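Local structure of oxidoreductase protein (Agrobacterium radiobacter, 5UI9) at residues K98-S103 / D318-F323; V123-R128 / G180-D185; T131-V136 / A187-G192. The protein binds NAD and a small dihydroxy acid side by side and is probably an NAD-dependent dehydrogenase of the GFO/IDH/MocA family. One frame throughout, in Å; residues are numbered along the deposited sequence.

Contact 1: residues K98-S103 / D318-F323; sequences KPFAKS and DNLKTF. With NAD (nicotinamide-adenine-dinucleotide), chain C; 8A1 ((2S)-2,3-dihydroxy-2-methylpropanoic acid), chain D.
Phe323 pushes the far end of its ring against the backbone of the loop 98-103. Phe323 CZ comes within 3.1 Å of Ala101 O, and Phe323 CE1 lies 3.4 Å from Ser103 C, both approaching obliquely. Pro99 CB sits at the ring edge, and Phe100 CB packs on Phe323 CD2 at 4.2 Å. One helical turn earlier, Asn319 runs antiparallel alongside Phe100, with Asn319 OD1 3.5 Å from Phe100 CB and amide and ring planes 76° apart, while Leu320 CD2 meets the edge of the Phe100 ring.

A water joins the two segments where no direct hydrogen bond does: it accepts from Phe100 N and donates to Asn319 OD1 at 2.7 Å.

On the far side of the loop stands the ligand pair. Lys98 bends at chi2 and chi3 (64° and 63°), bringing NZ to the carboxylate O of 8A1 at 2.7 Å and to the ribose O2D of NAD at 3.0 Å; Asp178 adds a salt bridge. The cis peptide between Lys98 and Pro99 lies where Lys98 O takes both ribose hydroxyls, O2D and O3D.

This loop leaves Rossmann strand 94-97 and enters helix 104-116, N-capped by Ser103; helix 316-335 packs beside it, and Phe100 also reaches strand 121-124.

Contact 2: residues V123-R128 / G180-D185; sequences VHENFR and GIHTLD. With NAD (nicotinamide-adenine-dinucleotide), chain C; 8A1 ((2S)-2,3-dihydroxy-2-methylpropanoic acid), chain D.
Glu125 swings its CG away from the backbone N (chi1 178°) and then bends at chi2, which carries the carboxylate to the His182 ring; on the helix, His182 keeps CG beside its own backbone N (chi1 -63°), presenting ND1 to that carboxylate. This His-carboxylate hydrogen bond, His182 ND1 to Glu125 OE2, is 2.6 Å long and nearly straight, lies in the His182 ring plane and uses the syn lone pair of Glu125 OE2. Glu125 is thus a second-shell residue orienting His182, whose NE2 donates to O of 8A1 at 2.6 Å. With both nitrogens engaged in plane and Phe127 stacked offset over one face, centroids 3.8 Å apart, the imidazole's rotation is fixed.

Next door, Arg128 grips Asp185 side-on: NE reaches OD2 at 2.8 Å and NH2 reaches OD1 at 3.1 Å. Thr322 also holds Asp185 OD1. A water donates to Glu125 OE2 and Asp185 OD2, 4.3 Å apart, bridging the two carboxylates, and accepts from Arg128 N. Asn126 OD1 takes the nicotinamide N7N of NAD at 3.1 Å.

Segment 123-128 takes in the end of strand 121-124, outermost in the Rossmann sheet within this chain, and the loop after it; helix 175-191 of the C-terminal domain faces it, with helices 289-308 and 316-335 packed around.

Contact 3: residues T131-V136 / A187-G192; sequences TPIQAV and ARFILG
Ile133 and Phe189 meet between two helical segments, 131-136 and 187-191, that run roughly the same way, 29° apart, with axes 10.5 Å from each other at closest approach. That spacing is bridged mainly by side chains, and no hydrogen bond joins the two segments themselves.

Phe189 reaches across toward Ile133 and Gln134. With CG standing opposite the backbone N (chi1 -179°), its ring is carried out from its helix toward the start of helix 131-141. The methyl CG2 of Ile133 touches it at the edge, near the ring plane, 4.0 Å from Phe189 CD2. Gln134 brings its amide nitrogen NE2 obliquely to within 3.6 Å of Phe189 CZ. The two side chains cross at about a right angle, yet their flat groups are only 24° from parallel. Gln134 gets there by bending at chi2, since its CB starts out pointing away from the other helix. NE2 donates to Arg128 O in the preceding loop, its hydrogen-bond partner, which fixes the amide beside the ring.

Beside this lies a mainly aliphatic patch. Ile190 sends the end of its longer branch, CD1, to Val136 CG1 at 4.1 Å, and the same methyl lies 4.1 Å from the backbone Ile133 O and 4.4 Å from Ile133 CG2. Ile190 CD1 thus rests between residues one turn apart on the facing helix, and the Val136 and Ile190 side chains cross at about a right angle.

Lys137, the next residue along helix 131-141, makes a cation-pi contact with the Phe189 ring and a hydrogen bond to Phe189 O. Both helices belong to the GFO/IDH/MocA C-terminal domain: beneath helix 175-191, Ile190 packs on Phe153 of strand 148-156, while Ala187 reaches strand 213-220 of the same mixed sheet.

Overall arrangement
Helix 175-191 runs through contacts 2 and 3, whose centres are 11 Å apart, and contact 1 lies 9 Å from contact 2 and 18 Å from contact 3. Contacts 1 and 2 border the ligands directly, Lys98 and His182 converging on the same carboxylate oxygen of 8A1; contact 3 stands back, with the Ile133 side chain about 11 Å from NAD. A polar network ties all three: Thr322 OG1 is 2.6 Å from Asp185 OD1 and 2.9 Å from Arg188 NH1, and Asp318 OD1 forms a salt bridge with Arg188 NH2. Together they join the Rossmann strands' loops to the C-terminal domain around the ligand pocket.

Contact 1: residues K98-S103 / D318-F323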
loop_
_atom_site.group_PDB
_atom_site.type_symbol
_atom_site.label_atom_id
_atom_site.label_comp_id
_atom_site.label_asym_id
_atom_site.label_seq_id
_atom_site.Cartn_x
_atom_site.Cartn_y
_atom_site.Cartn_z
ATOM N N LYS A 98 11.934 -21.996 -7.329
ATOM C CA LYS A 98 12.049 -20.576 -7.670
ATOM C C LYS A 98 13.448 -20.089 -7.263
ATOM O O LYS A 98 14.115 -20.769 -6.478
ATOM C CB LYS A 98 10.947 -19.694 -7.039
ATOM C CG LYS A 98 10.544 -19.934 -5.581
ATOM C CD LYS A 98 11.625 -19.671 -4.537
ATOM C CE LYS A 98 12.067 -18.210 -4.498
ATOM N NZ LYS A 98 12.878 -17.911 -3.287
ATOM N N PRO A 99 13.941 -18.984 -7.832
ATOM C CA PRO A 99 13.427 -18.384 -9.065
ATOM C C PRO A 99 13.527 -19.373 -10.235
ATOM O O PRO A 99 14.548 -20.049 -10.374
ATOM C CB PRO A 99 14.378 -17.205 -9.318
ATOM C CG PRO A 99 15.276 -17.116 -8.124
ATOM C CD PRO A 99 15.270 -18.465 -7.483
ATOM N N PHE A 100 12.481 -19.441 -11.055
ATOM C CA PHE A 100 12.385 -20.426 -12.149
ATOM C C PHE A 100 13.653 -20.423 -13.008
ATOM O O PHE A 100 14.330 -21.448 -13.139
ATOM C CB PHE A 100 11.120 -20.126 -12.978
ATOM C CG PHE A 100 10.778 -21.140 -14.042
ATOM C CD1 PHE A 100 11.287 -22.443 -14.050
ATOM C CD2 PHE A 100 9.856 -20.787 -15.022
ATOM C CE1 PHE A 100 10.925 -23.339 -15.045
ATOM C CE2 PHE A 100 9.483 -21.684 -16.012
ATOM C CZ PHE A 100 10.018 -22.961 -16.025
ATOM N N ALA A 101 13.982 -19.245 -13.534
ATOM C CA ALA A 101 15.133 -19.040 -14.403
ATOM C C ALA A 101 15.812 -17.714 -14.087
ATOM O O ALA A 101 15.324 -16.943 -13.253
ATOM C CB ALA A 101 14.679 -19.053 -15.851
ATOM N N LYS A 102 16.935 -17.464 -14.761
ATOM C CA LYS A 102 17.643 -16.186 -14.674
ATOM C C LYS A 102 16.934 -15.068 -15.445
ATOM O O LYS A 102 17.090 -13.898 -15.111
ATOM C CB LYS A 102 19.077 -16.325 -15.197
ATOM C CG LYS A 102 19.984 -17.144 -14.298
ATOM C CD LYS A 102 21.377 -17.316 -14.893
ATOM C CE LYS A 102 22.442 -17.371 -13.805
ATOM N NZ LYS A 102 23.718 -17.970 -14.291
ATOM N N SER A 103 16.182 -15.432 -16.483
ATOM C CA SER A 103 15.432 -14.461 -17.285
ATOM C C SER A 103 14.150 -15.089 -17.829
ATOM O O SER A 103 13.996 -16.317 -17.826
ATOM C CB SER A 103 16.296 -13.948 -18.442
ATOM O OG SER A 103 16.568 -14.978 -19.381
ATOM N N ASP A 318 2.181 -21.534 -16.450
ATOM C CA ASP A 318 1.556 -20.555 -15.560
ATOM C C ASP A 318 2.593 -19.607 -14.955
ATOM O O ASP A 318 2.378 -18.392 -14.904
ATOM C CB ASP A 318 0.778 -21.233 -14.425
ATOM C CG ASP A 318 0.140 -20.218 -13.464
ATOM O OD1 ASP A 318 -0.962 -19.714 -13.773
ATOM O OD2 ASP A 318 0.749 -19.913 -12.411
ATOM N N ASN A 319 3.714 -20.174 -14.510
ATOM C CA ASN A 319 4.727 -19.416 -13.796
ATOM C C ASN A 319 5.391 -18.326 -14.645
ATOM O O ASN A 319 5.880 -17.351 -14.092
ATOM C CB ASN A 319 5.787 -20.346 -13.200
ATOM C CG ASN A 319 6.619 -19.665 -12.123
ATOM O OD1 ASN A 319 7.786 -19.344 -12.341
ATOM N ND2 ASN A 319 6.012 -19.424 -10.966
ATOM N N LEU A 320 5.402 -18.481 -15.971
ATOM C CA LEU A 320 5.860 -17.410 -16.880
ATOM C C LEU A 320 5.137 -16.086 -16.616
ATOM O O LEU A 320 5.737 -15.021 -16.716
ATOM C CB LEU A 320 5.641 -17.795 -18.347
ATOM C CG LEU A 320 6.407 -18.977 -18.941
ATOM C CD1 LEU A 320 5.967 -19.210 -20.381
ATOM C CD2 LEU A 320 7.913 -18.752 -18.857
ATOM N N LYS A 321 3.851 -16.161 -16.280
ATOM C CA LYS A 321 3.045 -14.958 -16.033
ATOM C C LYS A 321 3.359 -14.306 -14.683
ATOM O O LYS A 321 3.111 -13.116 -14.502
ATOM C CB LYS A 321 1.554 -15.258 -16.202
ATOM C CG LYS A 321 1.187 -15.532 -17.663
ATOM C CD LYS A 321 -0.264 -15.953 -17.855
ATOM C CE LYS A 321 -0.458 -17.431 -17.568
ATOM N NZ LYS A 321 -1.888 -17.832 -17.664
ATOM N N THR A 322 3.902 -15.087 -13.750
ATOM C CA THR A 322 4.482 -14.553 -12.522
ATOM C C THR A 322 5.885 -14.015 -12.795
ATOM O O THR A 322 6.207 -12.884 -12.410
ATOM C CB THR A 322 4.530 -15.628 -11.415
ATOM O OG1 THR A 322 3.195 -15.907 -10.978
ATOM C CG2 THR A 322 5.361 -15.173 -10.221
ATOM N N PHE A 323 6.718 -14.824 -13.449
ATOM C CA PHE A 323 8.112 -14.446 -13.687
ATOM C C PHE A 323 8.252 -13.166 -14.502
ATOM O O PHE A 323 9.128 -12.356 -14.218
ATOM C CB PHE A 323 8.928 -15.570 -14.345
ATOM C CG PHE A 323 10.407 -15.352 -14.231
ATOM C CD1 PHE A 323 11.079 -14.547 -15.148
ATOM C CD2 PHE A 323 11.118 -15.887 -13.167
ATOM C CE1 PHE A 323 12.435 -14.299 -15.020
ATOM C CE2 PHE A 323 12.480 -15.654 -13.039
ATOM C CZ PHE A 323 13.139 -14.859 -13.968
HETATM P PA NAD C . 21.742 -23.855 -1.089
HETATM O O1A NAD C . 22.954 -23.188 -1.706
HETATM O O2A NAD C . 21.662 -24.047 0.400
HETATM O O5B NAD C . 21.549 -25.283 -1.782
HETATM C C5B NAD C . 21.834 -25.524 -3.154
HETATM C C4B NAD C . 22.507 -26.885 -3.240
HETATM O O4B NAD C . 22.537 -27.298 -4.602
HETATM C C3B NAD C . 23.947 -26.859 -2.751
HETATM O O3B NAD C . 24.146 -27.916 -1.802
HETATM C C2B NAD C . 24.797 -27.040 -4.000
HETATM O O2B NAD C . 25.969 -27.811 -3.738
HETATM C C1B NAD C . 23.844 -27.762 -4.938
HETATM N N9A NAD C . 24.017 -27.550 -6.394
HETATM C C8A NAD C . 24.118 -26.380 -7.055
HETATM N N7A NAD C . 24.225 -26.605 -8.391
HETATM C C5A NAD C . 24.174 -27.934 -8.596
HETATM C C6A NAD C . 24.229 -28.863 -9.757
HETATM N N6A NAD C . 24.364 -28.404 -11.020
HETATM N N1A NAD C . 24.134 -30.191 -9.511
HETATM C C2A NAD C . 24.002 -30.690 -8.264
HETATM N N3A NAD C . 23.947 -29.904 -7.171
HETATM C C4A NAD C . 24.025 -28.550 -7.271
HETATM O O3 NAD C . 20.433 -23.073 -1.599
HETATM P PN NAD C . 19.026 -23.064 -0.807
HETATM O O1N NAD C . 19.036 -21.988 0.250
HETATM O O2N NAD C . 18.664 -24.474 -0.415
HETATM O O5D NAD C . 18.084 -22.551 -1.991
HETATM C C5D NAD C . 17.932 -23.335 -3.167
HETATM C C4D NAD C . 16.748 -22.796 -3.945
HETATM O O4D NAD C . 15.579 -22.903 -3.127
HETATM C C3D NAD C . 16.923 -21.329 -4.312
HETATM O O3D NAD C . 16.604 -21.131 -5.694
HETATM C C2D NAD C . 15.957 -20.588 -3.403
HETATM O O2D NAD C . 15.364 -19.447 -4.023
HETATM C C1D NAD C . 14.901 -21.648 -3.095
HETATM N N1N NAD C . 14.179 -21.486 -1.819
HETATM C C2N NAD C . 12.843 -21.630 -1.856
HETATM C C3N NAD C . 12.053 -21.505 -0.723
HETATM C C7N NAD C . 10.566 -21.681 -0.861
HETATM O O7N NAD C . 10.134 -22.489 -1.680
HETATM N N7N NAD C . 9.732 -20.968 -0.100
HETATM C C4N NAD C . 12.677 -21.218 0.492
HETATM C C5N NAD C . 14.066 -21.075 0.525
HETATM C C6N NAD C . 14.804 -21.222 -0.649
HETATM O OXT 8A1 D . 10.797 -18.624 1.106
HETATM C C 8A1 D . 11.625 -18.130 0.302
HETATM O O 8A1 D . 11.581 -18.355 -0.927
HETATM C CA 8A1 D . 12.706 -17.221 0.827
HETATM C CB 8A1 D . 12.180 -15.793 0.680
HETATM O O1 8A1 D . 13.037 -14.843 1.321
HETATM O O2 8A1 D . 13.906 -17.393 0.055
HETATM C C3 8A1 D . 13.030 -17.570 2.280
HETATM O O HOH W 1 9.592 -18.519 -10.529
#

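Contact 2: residues V123-R128 / G180-D185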
loop_
_atom_site.group_PDB
_atom_site.type_symbol
_atom_site.label_atom_id
_atom_site.label_comp_id
_atom_site.label_asym_id
_atom_site.label_seq_id
_atom_site.Cartn_x
_atom_site.Cartn_y
_atom_site.Cartn_z
ATOM N N VAL A 123 6.768 -25.405 -11.298
ATOM C CA VAL A 123 7.636 -24.580 -10.470
ATOM C C VAL A 123 7.228 -24.787 -9.018
ATOM O O VAL A 123 6.038 -24.734 -8.683
ATOM C CB VAL A 123 7.571 -23.092 -10.867
ATOM C CG1 VAL A 123 8.492 -22.244 -9.980
ATOM C CG2 VAL A 123 7.947 -22.951 -12.336
ATOM N N HIS A 124 8.205 -25.052 -8.155
ATOM C CA HIS A 124 7.925 -25.151 -6.732
ATOM C C HIS A 124 7.725 -23.713 -6.229
ATOM O O HIS A 124 8.656 -23.062 -5.764
ATOM C CB HIS A 124 9.037 -25.892 -5.979
ATOM C CG HIS A 124 8.693 -26.226 -4.558
ATOM N ND1 HIS A 124 8.711 -27.517 -4.077
ATOM C CD2 HIS A 124 8.334 -25.437 -3.513
ATOM C CE1 HIS A 124 8.380 -27.510 -2.799
ATOM N NE2 HIS A 124 8.136 -26.261 -2.433
ATOM N N GLU A 125 6.495 -23.231 -6.381
ATOM C CA GLU A 125 6.088 -21.914 -5.928
ATOM C C GLU A 125 5.032 -22.120 -4.835
ATOM O O GLU A 125 3.839 -22.266 -5.131
ATOM C CB GLU A 125 5.553 -21.120 -7.128
ATOM C CG GLU A 125 5.032 -19.728 -6.815
ATOM C CD GLU A 125 5.934 -18.953 -5.867
ATOM O OE1 GLU A 125 7.068 -18.606 -6.262
ATOM O OE2 GLU A 125 5.502 -18.721 -4.720
ATOM N N ASN A 126 5.489 -22.139 -3.577
ATOM C CA ASN A 126 4.694 -22.699 -2.465
ATOM C C ASN A 126 3.902 -21.688 -1.617
ATOM O O ASN A 126 3.097 -22.094 -0.777
ATOM C CB ASN A 126 5.545 -23.657 -1.579
ATOM C CG ASN A 126 6.780 -23.000 -0.958
ATOM O OD1 ASN A 126 6.802 -21.805 -0.673
ATOM N ND2 ASN A 126 7.817 -23.801 -0.729
ATOM N N PHE A 127 4.088 -20.390 -1.856
ATOM C CA PHE A 127 3.414 -19.355 -1.040
ATOM C C PHE A 127 1.903 -19.371 -1.229
ATOM O O PHE A 127 1.169 -19.337 -0.248
ATOM C CB PHE A 127 3.994 -17.959 -1.295
ATOM C CG PHE A 127 5.112 -17.593 -0.363
ATOM C CD1 PHE A 127 6.218 -18.416 -0.230
ATOM C CD2 PHE A 127 5.064 -16.413 0.383
ATOM C CE1 PHE A 127 7.249 -18.086 0.636
ATOM C CE2 PHE A 127 6.098 -16.071 1.241
ATOM C CZ PHE A 127 7.188 -16.907 1.376
ATOM N N ARG A 128 1.437 -19.492 -2.474
ATOM C CA ARG A 128 -0.005 -19.641 -2.739
ATOM C C ARG A 128 -0.623 -20.907 -2.113
ATOM O O ARG A 128 -1.841 -20.977 -1.936
ATOM C CB ARG A 128 -0.307 -19.601 -4.241
ATOM C CG ARG A 128 0.169 -20.826 -5.030
ATOM C CD ARG A 128 -0.571 -20.963 -6.344
ATOM N NE ARG A 128 -0.166 -19.945 -7.308
ATOM C CZ ARG A 128 -0.610 -19.861 -8.560
ATOM N NH1 ARG A 128 -1.490 -20.738 -9.035
ATOM N NH2 ARG A 128 -0.156 -18.903 -9.356
ATOM N N GLY A 180 9.665 -11.202 -3.601
ATOM C CA GLY A 180 8.630 -10.562 -4.420
ATOM C C GLY A 180 8.012 -11.504 -5.434
ATOM O O GLY A 180 6.822 -11.411 -5.735
ATOM N N ILE A 181 8.828 -12.412 -5.960
ATOM C CA ILE A 181 8.363 -13.476 -6.836
ATOM C C ILE A 181 7.176 -14.244 -6.223
ATOM O O ILE A 181 6.217 -14.548 -6.927
ATOM C CB ILE A 181 9.543 -14.406 -7.221
ATOM C CG1 ILE A 181 9.210 -15.257 -8.447
ATOM C CG2 ILE A 181 9.990 -15.279 -6.053
ATOM C CD1 ILE A 181 10.457 -15.767 -9.144
ATOM N N HIS A 182 7.227 -14.511 -4.916
ATOM C CA HIS A 182 6.113 -15.120 -4.197
ATOM C C HIS A 182 4.924 -14.177 -4.089
ATOM O O HIS A 182 3.788 -14.570 -4.356
ATOM C CB HIS A 182 6.491 -15.506 -2.760
ATOM C CG HIS A 182 7.559 -16.548 -2.646
ATOM N ND1 HIS A 182 7.431 -17.814 -3.181
ATOM C CD2 HIS A 182 8.746 -16.530 -1.998
ATOM C CE1 HIS A 182 8.509 -18.519 -2.888
ATOM N NE2 HIS A 182 9.326 -17.762 -2.178
ATOM N N THR A 183 5.183 -12.946 -3.644
ATOM C CA THR A 183 4.110 -11.987 -3.373
ATOM C C THR A 183 3.353 -11.614 -4.654
ATOM O O THR A 183 2.130 -11.452 -4.640
ATOM C CB THR A 183 4.655 -10.701 -2.716
ATOM O OG1 THR A 183 5.745 -11.019 -1.843
ATOM C CG2 THR A 183 3.569 -10.008 -1.920
ATOM N N LEU A 184 4.100 -11.461 -5.744
ATOM C CA LEU A 184 3.531 -11.242 -7.076
ATOM C C LEU A 184 2.710 -12.437 -7.565
ATOM O O LEU A 184 1.679 -12.260 -8.225
ATOM C CB LEU A 184 4.643 -10.933 -8.088
ATOM C CG LEU A 184 5.344 -9.584 -7.895
ATOM C CD1 LEU A 184 6.654 -9.546 -8.669
ATOM C CD2 LEU A 184 4.430 -8.434 -8.307
ATOM N N ASP A 185 3.168 -13.645 -7.246
ATOM C CA ASP A 185 2.414 -14.856 -7.575
ATOM C C ASP A 185 1.093 -14.880 -6.813
ATOM O O ASP A 185 0.063 -15.259 -7.378
ATOM C CB ASP A 185 3.201 -16.127 -7.247
ATOM C CG ASP A 185 2.536 -17.373 -7.804
ATOM O OD1 ASP A 185 2.619 -17.581 -9.031
ATOM O OD2 ASP A 185 1.896 -18.118 -7.024
HETATM P PA NAD C . 21.742 -23.855 -1.089
HETATM O O1A NAD C . 22.954 -23.188 -1.706
HETATM O O2A NAD C . 21.662 -24.047 0.400
HETATM O O5B NAD C . 21.549 -25.283 -1.782
HETATM C C5B NAD C . 21.834 -25.524 -3.154
HETATM C C4B NAD C . 22.507 -26.885 -3.240
HETATM O O4B NAD C . 22.537 -27.298 -4.602
HETATM C C3B NAD C . 23.947 -26.859 -2.751
HETATM O O3B NAD C . 24.146 -27.916 -1.802
HETATM C C2B NAD C . 24.797 -27.040 -4.000
HETATM O O2B NAD C . 25.969 -27.811 -3.738
HETATM C C1B NAD C . 23.844 -27.762 -4.938
HETATM N N9A NAD C . 24.017 -27.550 -6.394
HETATM C C8A NAD C . 24.118 -26.380 -7.055
HETATM N N7A NAD C . 24.225 -26.605 -8.391
HETATM C C5A NAD C . 24.174 -27.934 -8.596
HETATM C C6A NAD C . 24.229 -28.863 -9.757
HETATM N N6A NAD C . 24.364 -28.404 -11.020
HETATM N N1A NAD C . 24.134 -30.191 -9.511
HETATM C C2A NAD C . 24.002 -30.690 -8.264
HETATM N N3A NAD C . 23.947 -29.904 -7.171
HETATM C C4A NAD C . 24.025 -28.550 -7.271
HETATM O O3 NAD C . 20.433 -23.073 -1.599
HETATM P PN NAD C . 19.026 -23.064 -0.807
HETATM O O1N NAD C . 19.036 -21.988 0.250
HETATM O O2N NAD C . 18.664 -24.474 -0.415
HETATM O O5D NAD C . 18.084 -22.551 -1.991
HETATM C C5D NAD C . 17.932 -23.335 -3.167
HETATM C C4D NAD C . 16.748 -22.796 -3.945
HETATM O O4D NAD C . 15.579 -22.903 -3.127
HETATM C C3D NAD C . 16.923 -21.329 -4.312
HETATM O O3D NAD C . 16.604 -21.131 -5.694
HETATM C C2D NAD C . 15.957 -20.588 -3.403
HETATM O O2D NAD C . 15.364 -19.447 -4.023
HETATM C C1D NAD C . 14.901 -21.648 -3.095
HETATM N N1N NAD C . 14.179 -21.486 -1.819
HETATM C C2N NAD C . 12.843 -21.630 -1.856
HETATM C C3N NAD C . 12.053 -21.505 -0.723
HETATM C C7N NAD C . 10.566 -21.681 -0.861
HETATM O O7N NAD C . 10.134 -22.489 -1.680
HETATM N N7N NAD C . 9.732 -20.968 -0.100
HETATM C C4N NAD C . 12.677 -21.218 0.492
HETATM C C5N NAD C . 14.066 -21.075 0.525
HETATM C C6N NAD C . 14.804 -21.222 -0.649
HETATM O OXT 8A1 D . 10.797 -18.624 1.106
HETATM C C 8A1 D . 11.625 -18.130 0.302
HETATM O O 8A1 D . 11.581 -18.355 -0.927
HETATM C CA 8A1 D . 12.706 -17.221 0.827
HETATM C CB 8A1 D . 12.180 -15.793 0.680
HETATM O O1 8A1 D . 13.037 -14.843 1.321
HETATM O O2 8A1 D . 13.906 -17.393 0.055
HETATM C C3 8A1 D . 13.030 -17.570 2.280
HETATM O O HOH W 2 2.912 -18.312 -4.549
#

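Contact 3: residues T131-V136 / A187-G192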
loop_
_atom_site.group_PDB
_atom_site.type_symbol
_atom_site.label_atom_id
_atom_site.label_comp_id
_atom_site.label_asym_id
_atom_site.label_seq_id
_atom_site.Cartn_x
_atom_site.Cartn_y
_atom_site.Cartn_z
ATOM N N THR A 131 -1.857 -22.223 3.931
ATOM C CA THR A 131 -3.247 -22.241 4.411
ATOM C C THR A 131 -3.946 -20.861 4.420
ATOM O O THR A 131 -5.051 -20.741 3.900
ATOM C CB THR A 131 -3.330 -22.922 5.793
ATOM O OG1 THR A 131 -2.811 -24.254 5.686
ATOM C CG2 THR A 131 -4.773 -22.978 6.321
ATOM N N PRO A 132 -3.311 -19.817 4.988
ATOM C CA PRO A 132 -3.989 -18.509 4.978
ATOM C C PRO A 132 -4.252 -17.932 3.583
ATOM O O PRO A 132 -5.275 -17.271 3.382
ATOM C CB PRO A 132 -3.032 -17.598 5.769
ATOM C CG PRO A 132 -1.726 -18.315 5.770
ATOM C CD PRO A 132 -2.076 -19.771 5.785
ATOM N N ILE A 133 -3.362 -18.203 2.631
ATOM C CA ILE A 133 -3.543 -17.712 1.257
ATOM C C ILE A 133 -4.658 -18.486 0.545
ATOM O O ILE A 133 -5.437 -17.916 -0.218
ATOM C CB ILE A 133 -2.244 -17.811 0.413
ATOM C CG1 ILE A 133 -1.033 -17.196 1.143
ATOM C CG2 ILE A 133 -2.445 -17.176 -0.960
ATOM C CD1 ILE A 133 -1.246 -15.813 1.692
ATOM N N GLN A 134 -4.707 -19.791 0.787
ATOM C CA GLN A 134 -5.789 -20.650 0.299
ATOM C C GLN A 134 -7.135 -20.197 0.839
ATOM O O GLN A 134 -8.123 -20.197 0.110
ATOM C CB GLN A 134 -5.538 -22.112 0.694
ATOM C CG GLN A 134 -4.358 -22.746 -0.034
ATOM C CD GLN A 134 -4.700 -23.157 -1.454
ATOM O OE1 GLN A 134 -5.642 -23.918 -1.674
ATOM N NE2 GLN A 134 -3.934 -22.664 -2.422
ATOM N N ALA A 135 -7.164 -19.791 2.107
ATOM C CA ALA A 135 -8.393 -19.289 2.725
ATOM C C ALA A 135 -8.873 -17.978 2.087
ATOM O O ALA A 135 -10.065 -17.818 1.834
ATOM C CB ALA A 135 -8.206 -19.122 4.223
ATOM N N VAL A 136 -7.952 -17.054 1.822
ATOM C CA VAL A 136 -8.286 -15.804 1.117
ATOM C C VAL A 136 -8.900 -16.110 -0.258
ATOM O O VAL A 136 -9.926 -15.537 -0.624
ATOM C CB VAL A 136 -7.052 -14.867 0.978
ATOM C CG1 VAL A 136 -7.323 -13.696 0.029
ATOM C CG2 VAL A 136 -6.628 -14.338 2.344
ATOM N N ALA A 187 -0.537 -12.214 -5.737
ATOM C CA ALA A 187 -1.372 -11.178 -6.359
ATOM C C ALA A 187 -2.112 -11.726 -7.588
ATOM O O ALA A 187 -3.307 -11.494 -7.746
ATOM C CB ALA A 187 -0.533 -9.964 -6.732
ATOM N N ARG A 188 -1.400 -12.479 -8.427
ATOM C CA ARG A 188 -2.006 -13.164 -9.594
ATOM C C ARG A 188 -3.033 -14.211 -9.199
ATOM O O ARG A 188 -4.123 -14.270 -9.762
ATOM C CB ARG A 188 -0.941 -13.882 -10.420
ATOM C CG ARG A 188 -0.100 -12.989 -11.301
ATOM C CD ARG A 188 0.744 -13.825 -12.252
ATOM N NE ARG A 188 -0.080 -14.729 -13.064
ATOM C CZ ARG A 188 -0.054 -16.066 -13.049
ATOM N NH1 ARG A 188 0.800 -16.763 -12.292
ATOM N NH2 ARG A 188 -0.896 -16.724 -13.834
ATOM N N PHE A 189 -2.648 -15.054 -8.247
ATOM C CA PHE A 189 -3.499 -16.124 -7.729
ATOM C C PHE A 189 -4.843 -15.584 -7.234
ATOM O O PHE A 189 -5.886 -16.153 -7.530
ATOM C CB PHE A 189 -2.746 -16.858 -6.610
ATOM C CG PHE A 189 -3.494 -18.008 -5.998
ATOM C CD1 PHE A 189 -3.940 -19.071 -6.787
ATOM C CD2 PHE A 189 -3.718 -18.055 -4.626
ATOM C CE1 PHE A 189 -4.615 -20.142 -6.212
ATOM C CE2 PHE A 189 -4.391 -19.121 -4.045
ATOM C CZ PHE A 189 -4.835 -20.174 -4.843
ATOM N N ILE A 190 -4.806 -14.469 -6.499
ATOM C CA ILE A 190 -6.008 -13.860 -5.927
ATOM C C ILE A 190 -6.782 -12.983 -6.923
ATOM O O ILE A 190 -7.995 -13.128 -7.039
ATOM C CB ILE A 190 -5.664 -13.037 -4.654
ATOM C CG1 ILE A 190 -4.980 -13.928 -3.596
ATOM C CG2 ILE A 190 -6.907 -12.380 -4.068
ATOM C CD1 ILE A 190 -5.669 -15.255 -3.327
ATOM N N LEU A 191 -6.099 -12.066 -7.610
ATOM C CA LEU A 191 -6.777 -11.061 -8.462
ATOM C C LEU A 191 -6.563 -11.231 -9.970
ATOM O O LEU A 191 -6.966 -10.360 -10.749
ATOM C CB LEU A 191 -6.355 -9.650 -8.041
ATOM C CG LEU A 191 -6.706 -9.231 -6.615
ATOM C CD1 LEU A 191 -6.165 -7.838 -6.346
ATOM C CD2 LEU A 191 -8.207 -9.276 -6.376
ATOM N N GLY A 192 -5.964 -12.352 -10.382
ATOM C CA GLY A 192 -5.742 -12.644 -11.800
ATOM C C GLY A 192 -4.541 -11.952 -12.425
ATOM O O GLY A 192 -3.872 -11.109 -11.797
#